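Local structure of neutral ceramidase (Pseudomonas aeruginosa, 2ZWS) at residues A[34-39]-A[577-582]; A[362-367]-A[377-382]; A[584-589]-A[598-603]. The protein hydrolyses the N-acyl linkage of ceramides to give sphingosine and free fatty acid, and also catalyses the reverse synthesis. All coordinates share one frame; numbering follows the deposited sequence. Where two conformers were deposited one is given.

In the fold
Contacts 1 and 3 are buried and lie side by side, their centres about 8 Å apart. Both supply ligands to one magnesium ion, and strands 32-36 and 584-591 are neighbours in the same mixed sheet, so the two contacts meet at one metal and one sheet. Contact 1 unites the N-terminal and C-terminal parts of the ceramidase chain through metal coordination, a salt bridge and aromatic packing. In contact 3 the pairing is local, with a regular ladder of backbone hydrogen bonds within a hairpin. Contact 2 is a small surface contact, its centre about 43 Å from that of contact 1; there aliphatic groups pack on a carboxylate and no hydrogen bond crosses, whereas the buried pair is rich in coordination and hydrogen bonds.

Contact 1 of 3, residues A[34-39]-A[577-582]; sequences AGIHMR and ATDNDW. With MG (magnesium ion), chain C.
The backbones of Met-38 and Asn-580 come within 4.4 Å between CA atoms, where the chain just past strand 32-36 meets a type I turn from Thr-578 to Asp-581. Magnesium joins them through His-37 O at 2.2 Å and Asp-581 O at 2.3 Å, and a water on the metal donates to both Ile-36 O and Asp-579 O; Thr-584 adds two further ligands. Arg-39 grips Asp-579 side-on: Arg-39 NE meets Asp-579 OD1 at 2.8 Å and Arg-39 NH2 meets Asp-579 OD2 at 3.0 Å, with guanidinium and carboxylate planes only 23° apart. Asn-580 OD1 takes Arg-39 N on a lone pair at 3.1 Å, while Trp-41 NE1 and a second water also donate to it. The His-37 ring, with CG anti to the backbone N (chi1 -178°), sends NE2 to Trp-582 O at 2.8 Å, the acceptor lying in the ring plane. His-37 CE1 hangs over one face of the Trp-582 indole, 3.3 Å from Trp-582 CE3, the ring planes inclined at 52°. Met-38 SD approaches that indole at its edge, a Met-aromatic contact. Helix 218-231 packs on Met-38, Asn-580 and Asp-581, helix 265-286 covers Trp-582, and strand 560-566 lies against Asp-579.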
ATOM      1  N   ALA A  34     -10.413   7.089 -12.753  1.00 11.67           N
ATOM      2  CA  ALA A  34     -11.353   8.127 -13.201  1.00 11.83           C
ATOM      3  C   ALA A  34     -11.632   9.188 -12.145  1.00 12.49           C
ATOM      4  O   ALA A  34     -12.662   9.855 -12.200  1.00 13.23           O
ATOM      5  CB  ALA A  34     -12.673   7.468 -13.671  1.00 13.33           C
ATOM      6  N   GLY A  35     -10.734   9.310 -11.168  1.00 11.40           N
ATOM      7  CA  GLY A  35     -10.859  10.338 -10.139  1.00 11.75           C
ATOM      8  C   GLY A  35     -10.227   9.918  -8.837  1.00 11.44           C
ATOM      9  O   GLY A  35      -9.417   8.974  -8.795  1.00 11.28           O
ATOM     10  N   ILE A  36     -10.573  10.648  -7.771  1.00 10.74           N
ATOM     11  CA  ILE A  36     -10.012  10.364  -6.458  1.00 10.03           C
ATOM     12  C   ILE A  36     -11.125  10.317  -5.447  1.00 10.60           C
ATOM     13  O   ILE A  36     -11.969  11.210  -5.414  1.00 10.48           O
ATOM     14  CB  ILE A  36      -9.013  11.482  -6.041  1.00 10.53           C
ATOM     15  CG1 ILE A  36      -7.813  11.487  -7.004  1.00 10.89           C
ATOM     16  CG2 ILE A  36      -8.611  11.364  -4.550  1.00 11.71           C
ATOM     17  CD1 ILE A  36      -6.907  12.667  -6.816  1.00 13.24           C
ATOM     18  N   HIS A  37     -11.154   9.246  -4.651  1.00  9.78           N
ATOM     19  CA  HIS A  37     -11.955   9.286  -3.437  1.00 11.03           C
ATOM     20  C   HIS A  37     -11.130   9.848  -2.270  1.00 10.80           C
ATOM     21  O   HIS A  37     -11.489  10.862  -1.679  1.00 11.28           O
ATOM     22  CB  HIS A  37     -12.547   7.932  -3.082  1.00 10.09           C
ATOM     23  CG  HIS A  37     -13.403   7.990  -1.858  1.00 12.61           C
ATOM     24  ND1 HIS A  37     -13.736   6.876  -1.116  1.00 13.98           N
ATOM     25  CD2 HIS A  37     -13.994   9.046  -1.239  1.00 13.51           C
ATOM     26  CE1 HIS A  37     -14.495   7.243  -0.096  1.00 14.52           C
ATOM     27  NE2 HIS A  37     -14.667   8.555  -0.146  1.00 13.31           N
ATOM     28  N   MET A  38     -10.023   9.174  -1.956  1.00 10.98           N
ATOM     29  CA  MET A  38      -9.060   9.690  -0.997  0.50 11.24           C
ATOM     30  C   MET A  38      -7.662   9.505  -1.582  1.00 11.19           C
ATOM     31  O   MET A  38      -7.436   8.604  -2.404  1.00 11.98           O
ATOM     32  CB  MET A  38      -9.190   9.008   0.386  0.50 11.73           C
ATOM     33  CG  MET A  38     -10.512   9.285   1.149  0.50 12.16           C
ATOM     34  SD  MET A  38     -10.473   9.094   2.974  0.50 11.49           S
ATOM     35  CE  MET A  38      -9.845   7.419   3.125  0.50 12.25           C
ATOM     36  N   ARG A  39      -6.735  10.376  -1.172  1.00 12.06           N
ATOM     37  CA  ARG A  39      -5.378  10.291  -1.690  1.00 11.67           C
ATOM     38  C   ARG A  39      -4.608   9.129  -1.052  1.00 11.60           C
ATOM     39  O   ARG A  39      -5.032   8.553  -0.039  1.00 11.45           O
ATOM     40  CB  ARG A  39      -4.625  11.608  -1.482  1.00 11.79           C
ATOM     41  CG  ARG A  39      -5.093  12.678  -2.492  1.00 13.03           C
ATOM     42  CD  ARG A  39      -4.160  13.938  -2.534  1.00 13.68           C
ATOM     43  NE  ARG A  39      -4.632  14.781  -3.643  1.00 13.58           N
ATOM     44  CZ  ARG A  39      -4.004  14.973  -4.804  1.00 13.68           C
ATOM     45  NH1 ARG A  39      -2.769  14.527  -5.017  1.00 14.28           N
ATOM     46  NH2 ARG A  39      -4.616  15.676  -5.755  1.00 14.43           N
ATOM     47  N   ALA A 577     -12.906  21.027   3.590  1.00 18.62           N
ATOM     48  CA  ALA A 577     -12.658  19.713   2.984  1.00 17.47           C
ATOM     49  C   ALA A 577     -11.844  19.846   1.707  1.00 16.73           C
ATOM     50  O   ALA A 577     -11.938  20.847   0.992  1.00 17.01           O
ATOM     51  CB  ALA A 577     -13.961  18.982   2.730  1.00 17.54           C
ATOM     52  N   THR A 578     -11.038  18.818   1.444  1.00 15.74           N
ATOM     53  CA  THR A 578     -10.128  18.767   0.327  0.50 16.51           C
ATOM     54  C   THR A 578     -10.435  17.465  -0.448  1.00 14.46           C
ATOM     55  O   THR A 578     -11.310  16.700  -0.023  1.00 14.81           O
ATOM     56  CB  THR A 578      -8.695  18.854   0.923  0.50 17.89           C
ATOM     57  OG1 THR A 578      -8.336  20.234   1.054  0.50 20.47           O
ATOM     58  CG2 THR A 578      -7.682  18.145   0.106  0.50 20.01           C
ATOM     59  N   ASP A 579      -9.710  17.179  -1.537  1.00 14.39           N
ATOM     60  CA  ASP A 579      -9.953  15.915  -2.245  1.00 13.39           C
ATOM     61  C   ASP A 579      -9.513  14.675  -1.449  1.00 12.98           C
ATOM     62  O   ASP A 579      -9.890  13.566  -1.801  1.00 13.81           O
ATOM     63  CB  ASP A 579      -9.422  15.914  -3.705  1.00 13.78           C
ATOM     64  CG  ASP A 579      -7.894  15.962  -3.816  1.00 13.91           C
ATOM     65  OD1 ASP A 579      -7.176  15.648  -2.821  1.00 15.78           O
ATOM     66  OD2 ASP A 579      -7.411  16.243  -4.944  1.00 12.81           O
ATOM     67  N   ASN A 580      -8.740  14.867  -0.379  1.00 12.32           N
ATOM     68  CA  ASN A 580      -8.322  13.750   0.441  1.00 12.68           C
ATOM     69  C   ASN A 580      -9.440  13.203   1.313  1.00 13.62           C
ATOM     70  O   ASN A 580      -9.405  12.036   1.718  1.00 13.02           O
ATOM     71  CB  ASN A 580      -7.168  14.130   1.354  1.00 12.70           C
ATOM     72  CG  ASN A 580      -6.589  12.941   2.059  1.00 12.88           C
ATOM     73  OD1 ASN A 580      -6.284  11.920   1.431  1.00 12.60           O
ATOM     74  ND2 ASN A 580      -6.440  13.054   3.377  1.00 13.51           N
ATOM     75  N   ASP A 581     -10.434  14.038   1.614  1.00 14.12           N
ATOM     76  CA  ASP A 581     -11.396  13.676   2.649  1.00 13.97           C
ATOM     77  C   ASP A 581     -12.394  12.589   2.212  1.00 13.16           C
ATOM     78  O   ASP A 581     -12.815  12.550   1.062  1.00 13.26           O
ATOM     79  CB  ASP A 581     -12.081  14.922   3.163  1.00 14.81           C
ATOM     80  CG  ASP A 581     -11.121  15.781   3.955  1.00 16.43           C
ATOM     81  OD1 ASP A 581     -10.546  15.251   4.940  1.00 16.99           O
ATOM     82  OD2 ASP A 581     -10.892  16.957   3.569  1.00 17.21           O
ATOM     83  N   TRP A 582     -12.787  11.729   3.151  1.00 13.33           N
ATOM     84  CA  TRP A 582     -13.786  10.694   2.881  1.00 13.64           C
ATOM     85  C   TRP A 582     -15.094  11.262   2.311  1.00 13.31           C
ATOM     86  O   TRP A 582     -15.700  10.625   1.448  1.00 13.74           O
ATOM     87  CB  TRP A 582     -14.102   9.937   4.183  1.00 13.81           C
ATOM     88  CG  TRP A 582     -15.118   8.884   4.015  1.00 14.17           C
ATOM     89  CD1 TRP A 582     -16.450   8.985   4.310  1.00 15.73           C
ATOM     90  CD2 TRP A 582     -14.907   7.559   3.516  1.00 15.73           C
ATOM     91  NE1 TRP A 582     -17.078   7.800   4.012  1.00 16.44           N
ATOM     92  CE2 TRP A 582     -16.160   6.909   3.536  1.00 17.39           C
ATOM     93  CE3 TRP A 582     -13.780   6.854   3.062  1.00 16.28           C
ATOM     94  CZ2 TRP A 582     -16.334   5.603   3.092  1.00 15.28           C
ATOM     95  CZ3 TRP A 582     -13.955   5.515   2.628  1.00 16.50           C
ATOM     96  CH2 TRP A 582     -15.227   4.920   2.647  1.00 16.54           C
TER
HETATM   97 MG    MG C 648     -12.327  12.833  -1.187  1.00 13.08          MG
HETATM   98  O   HOH W   1     -11.902  13.532  -3.588  1.00 16.09           O
HETATM   99  O   HOH W   2      -6.220   9.037   2.421  1.00 18.63           O

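Contact 2 of 3, residues A[362-367]-A[377-382]; sequences VPPQEL and LADTGN
Pro-363, Pro-364 and Leu-367 pack against Asp-379 in a small surface contact, which sets the start of helix 365-370 beside the chain leaving the short strand 376-378, well away from the magnesium and zinc sites. Only 144 Å² is buried, both sides summed, and no hydrogen bond crosses. The Asp-379 carboxylate is the centre of the contact. Leu-367, its chi1 of -180° carrying the branch away from the helix N-H, extends a methyl group over one face of it, with Leu-367 CD2 3.4 Å from CG of Asp-379 and equally close to OD2. Pro-364, the N-cap residue of the helix, brings its ring CD to 3.6 Å from Asp-379 OD2, the two side chains crossing at about a right angle. CB of Pro-363 is more distant, 4.1 Å from Asp-379 OD2. On the other face of the carboxylate, Asn-382 N donates to Asp-379 OD1 at 3.2 Å from well above the plane, an Asx motif spanning 379-382. Leu-367 also rests on Ile-376 and Thr-323. The chemistry is therefore lopsided: aliphatic carbons meet a probably charged group whose one assigned hydrogen bond here comes from Asn-382 N, and van der Waals contact alone joins the helix start to the chain after strand 376-378.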
ATOM      1  N   VAL A 362       5.547 -26.534 -24.474  1.00 41.22           N
ATOM      2  CA  VAL A 362       5.935 -26.979 -23.129  1.00 40.24           C
ATOM      3  C   VAL A 362       7.213 -26.310 -22.577  1.00 39.43           C
ATOM      4  O   VAL A 362       8.185 -26.122 -23.310  1.00 39.86           O
ATOM      5  CB  VAL A 362       6.021 -28.559 -23.102  1.00 40.41           C
ATOM      6  CG1 VAL A 362       6.908 -29.091 -24.226  1.00 40.03           C
ATOM      7  CG2 VAL A 362       6.458 -29.118 -21.740  1.00 40.57           C
ATOM      8  N   PRO A 363       7.192 -25.919 -21.285  1.00 38.19           N
ATOM      9  CA  PRO A 363       8.376 -25.416 -20.586  1.00 37.55           C
ATOM     10  C   PRO A 363       9.435 -26.517 -20.429  1.00 37.00           C
ATOM     11  O   PRO A 363       9.109 -27.702 -20.580  1.00 37.05           O
ATOM     12  CB  PRO A 363       7.828 -25.029 -19.199  1.00 37.42           C
ATOM     13  CG  PRO A 363       6.359 -24.945 -19.355  1.00 37.50           C
ATOM     14  CD  PRO A 363       6.005 -25.929 -20.410  1.00 38.18           C
ATOM     15  N   PRO A 364      10.689 -26.139 -20.113  1.00 36.57           N
ATOM     16  CA  PRO A 364      11.733 -27.143 -19.883  1.00 36.20           C
ATOM     17  C   PRO A 364      11.314 -28.198 -18.850  1.00 35.77           C
ATOM     18  O   PRO A 364      10.661 -27.869 -17.846  1.00 34.88           O
ATOM     19  CB  PRO A 364      12.907 -26.315 -19.362  1.00 36.11           C
ATOM     20  CG  PRO A 364      12.678 -24.948 -19.930  1.00 36.57           C
ATOM     21  CD  PRO A 364      11.200 -24.763 -19.946  1.00 36.57           C
ATOM     22  N   GLN A 365      11.678 -29.452 -19.114  1.00 35.53           N
ATOM     23  CA  GLN A 365      11.265 -30.596 -18.291  1.00 36.68           C
ATOM     24  C   GLN A 365      11.671 -30.452 -16.830  1.00 34.72           C
ATOM     25  O   GLN A 365      10.933 -30.860 -15.925  1.00 34.55           O
ATOM     26  CB  GLN A 365      11.841 -31.908 -18.857  1.00 35.99           C
ATOM     27  CG  GLN A 365      11.333 -33.161 -18.132  1.00 38.57           C
ATOM     28  CD  GLN A 365      12.259 -34.364 -18.253  1.00 36.55           C
ATOM     29  OE1 GLN A 365      11.934 -35.453 -17.770  1.00 43.55           O
ATOM     30  NE2 GLN A 365      13.415 -34.180 -18.892  1.00 42.04           N
ATOM     31  N   GLU A 366      12.849 -29.882 -16.608  1.00 33.66           N
ATOM     32  CA  GLU A 366      13.375 -29.703 -15.260  1.00 32.76           C
ATOM     33  C   GLU A 366      12.435 -28.782 -14.487  1.00 31.08           C
ATOM     34  O   GLU A 366      12.133 -29.023 -13.319  1.00 30.62           O
ATOM     35  CB  GLU A 366      14.802 -29.135 -15.297  1.00 33.81           C
ATOM     36  CG  GLU A 366      15.735 -29.814 -16.324  1.00 38.03           C
ATOM     37  CD  GLU A 366      15.760 -29.114 -17.691  1.00 33.98           C
ATOM     38  OE1 GLU A 366      16.561 -28.164 -17.871  1.00 46.47           O
ATOM     39  OE2 GLU A 366      14.994 -29.521 -18.597  1.00 44.88           O
ATOM     40  N   LEU A 367      11.945 -27.750 -15.166  1.00 28.98           N
ATOM     41  CA  LEU A 367      11.006 -26.811 -14.550  1.00 27.76           C
ATOM     42  C   LEU A 367       9.654 -27.468 -14.245  1.00 27.17           C
ATOM     43  O   LEU A 367       9.141 -27.342 -13.139  1.00 26.81           O
ATOM     44  CB  LEU A 367      10.820 -25.563 -15.433  1.00 27.41           C
ATOM     45  CG  LEU A 367       9.851 -24.514 -14.861  1.00 26.86           C
ATOM     46  CD1 LEU A 367      10.432 -23.867 -13.604  1.00 25.51           C
ATOM     47  CD2 LEU A 367       9.518 -23.472 -15.890  1.00 24.62           C
ATOM     48  N   LEU A 377       1.092 -22.289 -16.362  1.00 24.64           N
ATOM     49  CA  LEU A 377       0.429 -21.443 -17.335  1.00 24.66           C
ATOM     50  C   LEU A 377       1.435 -20.539 -18.047  1.00 24.21           C
ATOM     51  O   LEU A 377       1.377 -20.359 -19.277  1.00 24.32           O
ATOM     52  CB  LEU A 377      -0.650 -20.596 -16.651  1.00 25.00           C
ATOM     53  CG  LEU A 377      -1.377 -19.547 -17.507  1.00 25.66           C
ATOM     54  CD1 LEU A 377      -2.213 -20.202 -18.606  1.00 26.67           C
ATOM     55  CD2 LEU A 377      -2.246 -18.668 -16.631  1.00 25.87           C
ATOM     56  N   ALA A 378       2.343 -19.955 -17.267  1.00 23.19           N
ATOM     57  CA  ALA A 378       3.363 -19.058 -17.814  1.00 22.77           C
ATOM     58  C   ALA A 378       4.695 -19.296 -17.133  1.00 22.22           C
ATOM     59  O   ALA A 378       4.784 -19.282 -15.907  1.00 22.24           O
ATOM     60  CB  ALA A 378       2.937 -17.590 -17.680  1.00 22.97           C
ATOM     61  N   ASP A 379       5.724 -19.524 -17.944  1.00 21.95           N
ATOM     62  CA  ASP A 379       7.085 -19.695 -17.460  1.00 21.38           C
ATOM     63  C   ASP A 379       7.727 -18.309 -17.453  1.00 20.99           C
ATOM     64  O   ASP A 379       8.354 -17.904 -18.426  1.00 21.32           O
ATOM     65  CB  ASP A 379       7.857 -20.654 -18.387  1.00 22.42           C
ATOM     66  CG  ASP A 379       9.339 -20.778 -18.018  1.00 24.40           C
ATOM     67  OD1 ASP A 379       9.806 -20.038 -17.122  1.00 26.08           O
ATOM     68  OD2 ASP A 379      10.054 -21.615 -18.648  1.00 27.70           O
ATOM     69  N   THR A 380       7.549 -17.597 -16.349  1.00 19.46           N
ATOM     70  CA  THR A 380       7.961 -16.170 -16.267  1.00 18.78           C
ATOM     71  C   THR A 380       9.475 -16.013 -16.090  1.00 18.22           C
ATOM     72  O   THR A 380      10.079 -15.047 -16.570  1.00 18.76           O
ATOM     73  CB  THR A 380       7.202 -15.427 -15.123  1.00 19.28           C
ATOM     74  OG1 THR A 380       7.411 -16.127 -13.895  1.00 18.80           O
ATOM     75  CG2 THR A 380       5.713 -15.369 -15.419  1.00 19.26           C
ATOM     76  N   GLY A 381      10.096 -16.975 -15.413  1.00 18.22           N
ATOM     77  CA  GLY A 381      11.520 -16.935 -15.117  1.00 17.61           C
ATOM     78  C   GLY A 381      12.432 -17.040 -16.321  1.00 18.66           C
ATOM     79  O   GLY A 381      13.541 -16.496 -16.315  1.00 18.05           O
ATOM     80  N   ASN A 382      11.974 -17.755 -17.354  1.00 19.04           N
ATOM     81  CA  ASN A 382      12.807 -17.993 -18.537  1.00 19.25           C
ATOM     82  C   ASN A 382      12.573 -17.020 -19.679  1.00 19.59           C
ATOM     83  O   ASN A 382      13.149 -17.186 -20.760  1.00 19.34           O
ATOM     84  CB  ASN A 382      12.629 -19.449 -19.048  1.00 19.64           C
ATOM     85  CG  ASN A 382      13.271 -20.480 -18.127  1.00 22.52           C
ATOM     86  OD1 ASN A 382      12.677 -21.522 -17.828  1.00 25.36           O
ATOM     87  ND2 ASN A 382      14.480 -20.201 -17.674  1.00 22.91           N
TER

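Contact 3 of 3, residues A[584-589]-A[598-603]; sequences TQYRWE and ATISWS. With MG (magnesium ion), chain C.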
ATOM      1  N   THR A 584     -15.691  13.725   0.383  1.00 13.44           N
ATOM      2  CA  THR A 584     -15.631  14.327  -0.973  1.00 13.53           C
ATOM      3  C   THR A 584     -15.221  13.306  -2.033  1.00 13.38           C
ATOM      4  O   THR A 584     -14.509  12.340  -1.734  1.00 12.38           O
ATOM      5  CB  THR A 584     -14.657  15.534  -1.062  1.00 13.94           C
ATOM      6  OG1 THR A 584     -13.321  15.077  -0.797  1.00 14.05           O
ATOM      7  CG2 THR A 584     -15.028  16.579  -0.058  1.00 16.02           C
ATOM      8  N   GLN A 585     -15.704  13.522  -3.265  1.00 13.07           N
ATOM      9  CA  GLN A 585     -15.226  12.766  -4.413  1.00 14.00           C
ATOM     10  C   GLN A 585     -14.947  13.703  -5.563  1.00 13.21           C
ATOM     11  O   GLN A 585     -15.615  14.720  -5.712  1.00 14.38           O
ATOM     12  CB  GLN A 585     -16.252  11.711  -4.828  1.00 14.30           C
ATOM     13  CG  GLN A 585     -16.544  10.700  -3.693  1.00 15.17           C
ATOM     14  CD  GLN A 585     -17.503   9.552  -4.064  1.00 17.83           C
ATOM     15  OE1 GLN A 585     -17.827   8.724  -3.213  1.00 25.52           O
ATOM     16  NE2 GLN A 585     -17.959   9.505  -5.287  1.00 19.59           N
ATOM     17  N   TYR A 586     -13.955  13.322  -6.366  1.00 13.47           N
ATOM     18  CA  TYR A 586     -13.570  14.005  -7.600  1.00 13.17           C
ATOM     19  C   TYR A 586     -13.619  12.980  -8.712  1.00 13.42           C
ATOM     20  O   TYR A 586     -12.998  11.923  -8.603  1.00 12.01           O
ATOM     21  CB  TYR A 586     -12.144  14.576  -7.473  1.00 14.13           C
ATOM     22  CG  TYR A 586     -11.461  14.853  -8.803  1.00 13.75           C
ATOM     23  CD1 TYR A 586     -11.786  15.994  -9.555  1.00 16.26           C
ATOM     24  CD2 TYR A 586     -10.479  13.976  -9.312  1.00 15.89           C
ATOM     25  CE1 TYR A 586     -11.153  16.260 -10.768  1.00 14.87           C
ATOM     26  CE2 TYR A 586      -9.860  14.219 -10.556  1.00 14.51           C
ATOM     27  CZ  TYR A 586     -10.191  15.379 -11.261  1.00 14.61           C
ATOM     28  OH  TYR A 586      -9.570  15.597 -12.477  1.00 16.22           O
ATOM     29  N   ARG A 587     -14.424  13.262  -9.733  1.00 13.45           N
ATOM     30  CA  ARG A 587     -14.539  12.358 -10.884  0.60 14.65           C
ATOM     31  C   ARG A 587     -14.244  13.124 -12.155  1.00 13.91           C
ATOM     32  O   ARG A 587     -14.755  14.223 -12.345  1.00 15.13           O
ATOM     33  CB  ARG A 587     -15.936  11.741 -10.986  0.60 15.03           C
ATOM     34  CG  ARG A 587     -15.991  10.601 -12.019  0.60 16.97           C
ATOM     35  CD  ARG A 587     -17.338   9.874 -12.123  0.60 17.71           C
ATOM     36  NE  ARG A 587     -17.744   9.287 -10.846  0.60 21.27           N
ATOM     37  CZ  ARG A 587     -17.371   8.092 -10.379  0.60 22.81           C
ATOM     38  NH1 ARG A 587     -16.575   7.280 -11.081  0.60 23.84           N
ATOM     39  NH2 ARG A 587     -17.810   7.709  -9.190  0.60 23.18           N
ATOM     40  N   TRP A 588     -13.413  12.531 -12.996  1.00 13.48           N
ATOM     41  CA  TRP A 588     -13.048  13.087 -14.297  1.00 13.97           C
ATOM     42  C   TRP A 588     -13.638  12.238 -15.409  1.00 14.31           C
ATOM     43  O   TRP A 588     -13.559  11.009 -15.352  1.00 14.50           O
ATOM     44  CB  TRP A 588     -11.532  13.025 -14.481  1.00 14.61           C
ATOM     45  CG  TRP A 588     -11.086  13.654 -15.771  1.00 14.90           C
ATOM     46  CD1 TRP A 588     -10.849  14.987 -15.988  1.00 14.68           C
ATOM     47  CD2 TRP A 588     -10.832  12.986 -17.010  1.00 14.80           C
ATOM     48  NE1 TRP A 588     -10.443  15.190 -17.293  1.00 15.60           N
ATOM     49  CE2 TRP A 588     -10.450  13.985 -17.951  1.00 15.41           C
ATOM     50  CE3 TRP A 588     -10.904  11.650 -17.426  1.00 14.86           C
ATOM     51  CZ2 TRP A 588     -10.110  13.675 -19.277  1.00 15.21           C
ATOM     52  CZ3 TRP A 588     -10.565  11.338 -18.747  1.00 15.85           C
ATOM     53  CH2 TRP A 588     -10.199  12.365 -19.662  1.00 15.10           C
ATOM     54  N   GLU A 589     -14.185  12.885 -16.447  1.00 14.15           N
ATOM     55  CA  GLU A 589     -14.595  12.125 -17.618  0.60 15.39           C
ATOM     56  C   GLU A 589     -14.419  12.905 -18.894  1.00 15.26           C
ATOM     57  O   GLU A 589     -14.572  14.124 -18.939  1.00 14.86           O
ATOM     58  CB  GLU A 589     -16.012  11.568 -17.494  0.60 16.51           C
ATOM     59  CG  GLU A 589     -17.118  12.520 -17.773  0.60 19.11           C
ATOM     60  CD  GLU A 589     -18.482  11.865 -17.643  0.60 23.21           C
ATOM     61  OE1 GLU A 589     -19.229  11.862 -18.639  0.60 25.50           O
ATOM     62  OE2 GLU A 589     -18.801  11.359 -16.543  0.60 25.15           O
ATOM     63  N   ALA A 598     -15.090  17.784 -14.633  1.00 14.17           N
ATOM     64  CA  ALA A 598     -14.758  17.379 -13.268  1.00 14.43           C
ATOM     65  C   ALA A 598     -16.055  17.439 -12.482  1.00 14.81           C
ATOM     66  O   ALA A 598     -16.648  18.488 -12.376  1.00 15.45           O
ATOM     67  CB  ALA A 598     -13.767  18.338 -12.681  1.00 14.56           C
ATOM     68  N   THR A 599     -16.499  16.313 -11.933  1.00 14.25           N
ATOM     69  CA  THR A 599     -17.692  16.288 -11.106  1.00 14.62           C
ATOM     70  C   THR A 599     -17.214  16.105  -9.673  1.00 14.80           C
ATOM     71  O   THR A 599     -16.431  15.191  -9.388  1.00 14.99           O
ATOM     72  CB  THR A 599     -18.634  15.141 -11.498  1.00 15.36           C
ATOM     73  OG1 THR A 599     -18.992  15.254 -12.891  1.00 17.09           O
ATOM     74  CG2 THR A 599     -19.918  15.178 -10.643  1.00 14.86           C
ATOM     75  N   ILE A 600     -17.650  17.004  -8.806  1.00 15.03           N
ATOM     76  CA  ILE A 600     -17.190  17.046  -7.422  1.00 15.06           C
ATOM     77  C   ILE A 600     -18.399  16.927  -6.512  1.00 14.90           C
ATOM     78  O   ILE A 600     -19.417  17.596  -6.696  1.00 15.49           O
ATOM     79  CB  ILE A 600     -16.404  18.324  -7.148  1.00 15.71           C
ATOM     80  CG1 ILE A 600     -15.060  18.276  -7.884  1.00 14.90           C
ATOM     81  CG2 ILE A 600     -16.238  18.546  -5.650  1.00 15.59           C
ATOM     82  CD1 ILE A 600     -14.464  19.643  -8.151  1.00 14.70           C
ATOM     83  N   SER A 601     -18.298  16.046  -5.529  1.00 14.21           N
ATOM     84  CA  SER A 601     -19.393  15.901  -4.593  1.00 14.68           C
ATOM     85  C   SER A 601     -18.922  16.015  -3.171  1.00 14.26           C
ATOM     86  O   SER A 601     -17.747  15.724  -2.860  1.00 14.23           O
ATOM     87  CB  SER A 601     -20.100  14.572  -4.807  1.00 15.07           C
ATOM     88  OG  SER A 601     -19.227  13.492  -4.561  1.00 17.63           O
ATOM     89  N   TRP A 602     -19.849  16.423  -2.310  1.00 14.12           N
ATOM     90  CA  TRP A 602     -19.597  16.535  -0.875  1.00 14.82           C
ATOM     91  C   TRP A 602     -20.800  15.968  -0.143  1.00 15.80           C
ATOM     92  O   TRP A 602     -21.915  16.491  -0.260  1.00 16.93           O
ATOM     93  CB  TRP A 602     -19.392  17.998  -0.498  1.00 15.57           C
ATOM     94  CG  TRP A 602     -19.081  18.241   0.974  1.00 16.27           C
ATOM     95  CD1 TRP A 602     -18.311  17.458   1.791  1.00 16.28           C
ATOM     96  CD2 TRP A 602     -19.509  19.369   1.775  1.00 16.13           C
ATOM     97  NE1 TRP A 602     -18.233  18.036   3.062  1.00 17.25           N
ATOM     98  CE2 TRP A 602     -18.963  19.189   3.074  1.00 17.88           C
ATOM     99  CE3 TRP A 602     -20.310  20.503   1.526  1.00 16.50           C
ATOM    100  CZ2 TRP A 602     -19.178  20.106   4.128  1.00 17.43           C
ATOM    101  CZ3 TRP A 602     -20.510  21.435   2.586  1.00 17.36           C
ATOM    102  CH2 TRP A 602     -19.943  21.218   3.862  1.00 16.98           C
ATOM    103  N   SER A 603     -20.584  14.901   0.614  1.00 16.97           N
ATOM    104  CA  SER A 603     -21.619  14.383   1.490  1.00 18.43           C
ATOM    105  C   SER A 603     -21.463  15.076   2.836  1.00 18.65           C
ATOM    106  O   SER A 603     -20.466  14.870   3.526  1.00 19.33           O
ATOM    107  CB  SER A 603     -21.481  12.871   1.605  1.00 19.07           C
ATOM    108  OG  SER A 603     -21.671  12.270   0.325  1.00 22.99           O
TER
HETATM  109 MG    MG C 648     -12.327  12.833  -1.187  1.00 13.08          MG
HETATM  110  O   HOH W   3     -17.096  14.021 -14.335  1.00 15.46           O
HETATM  111  O   HOH W   1     -11.902  13.532  -3.588  1.00 16.09           O
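Gln-585 and Ser-601 pair in the antiparallel beta hairpin of strands 584-591 and 595-603, part of the beta-sandwich region toward the C-terminus. Their mutual backbone bonds, Gln-585 N to Ser-601 O and Ser-601 N to Gln-585 O, are both 3.0 Å. Arg-587 and Thr-599 repeat the exchange, Arg-587 N to Thr-599 O and Thr-599 N to Arg-587 O being both 2.8 Å. The intervening pair, Tyr-586 with Ile-600, turns its backbone polar groups outward, toward Ile-36 and Val-542 of the flanking strands, so each strand is bonded along both edges. Weaker CA-H...O contacts add to the ladder, as from Ile-600 CA to Gln-585 O. Thr-584 serves magnesium twice, with its carbonyl O at 2.3 Å and its OG1 at 2.5 Å; a chi1 of 64° swings the hydroxyl to the metal's side, and OG1 is hydrogen-bonded to Thr-578 O as well. On the Thr-584 face, Tyr-586 CE1 touches Ala-598 CB at 3.8 Å, while Ile-600 CG1 approaches the tyrosine ring at its edge; Leu-560 and His-617 pack here. On the other face, a water 2.7 Å from Thr-599 OG1 donates to Arg-587 O, which takes two donors, water and Thr-599 N.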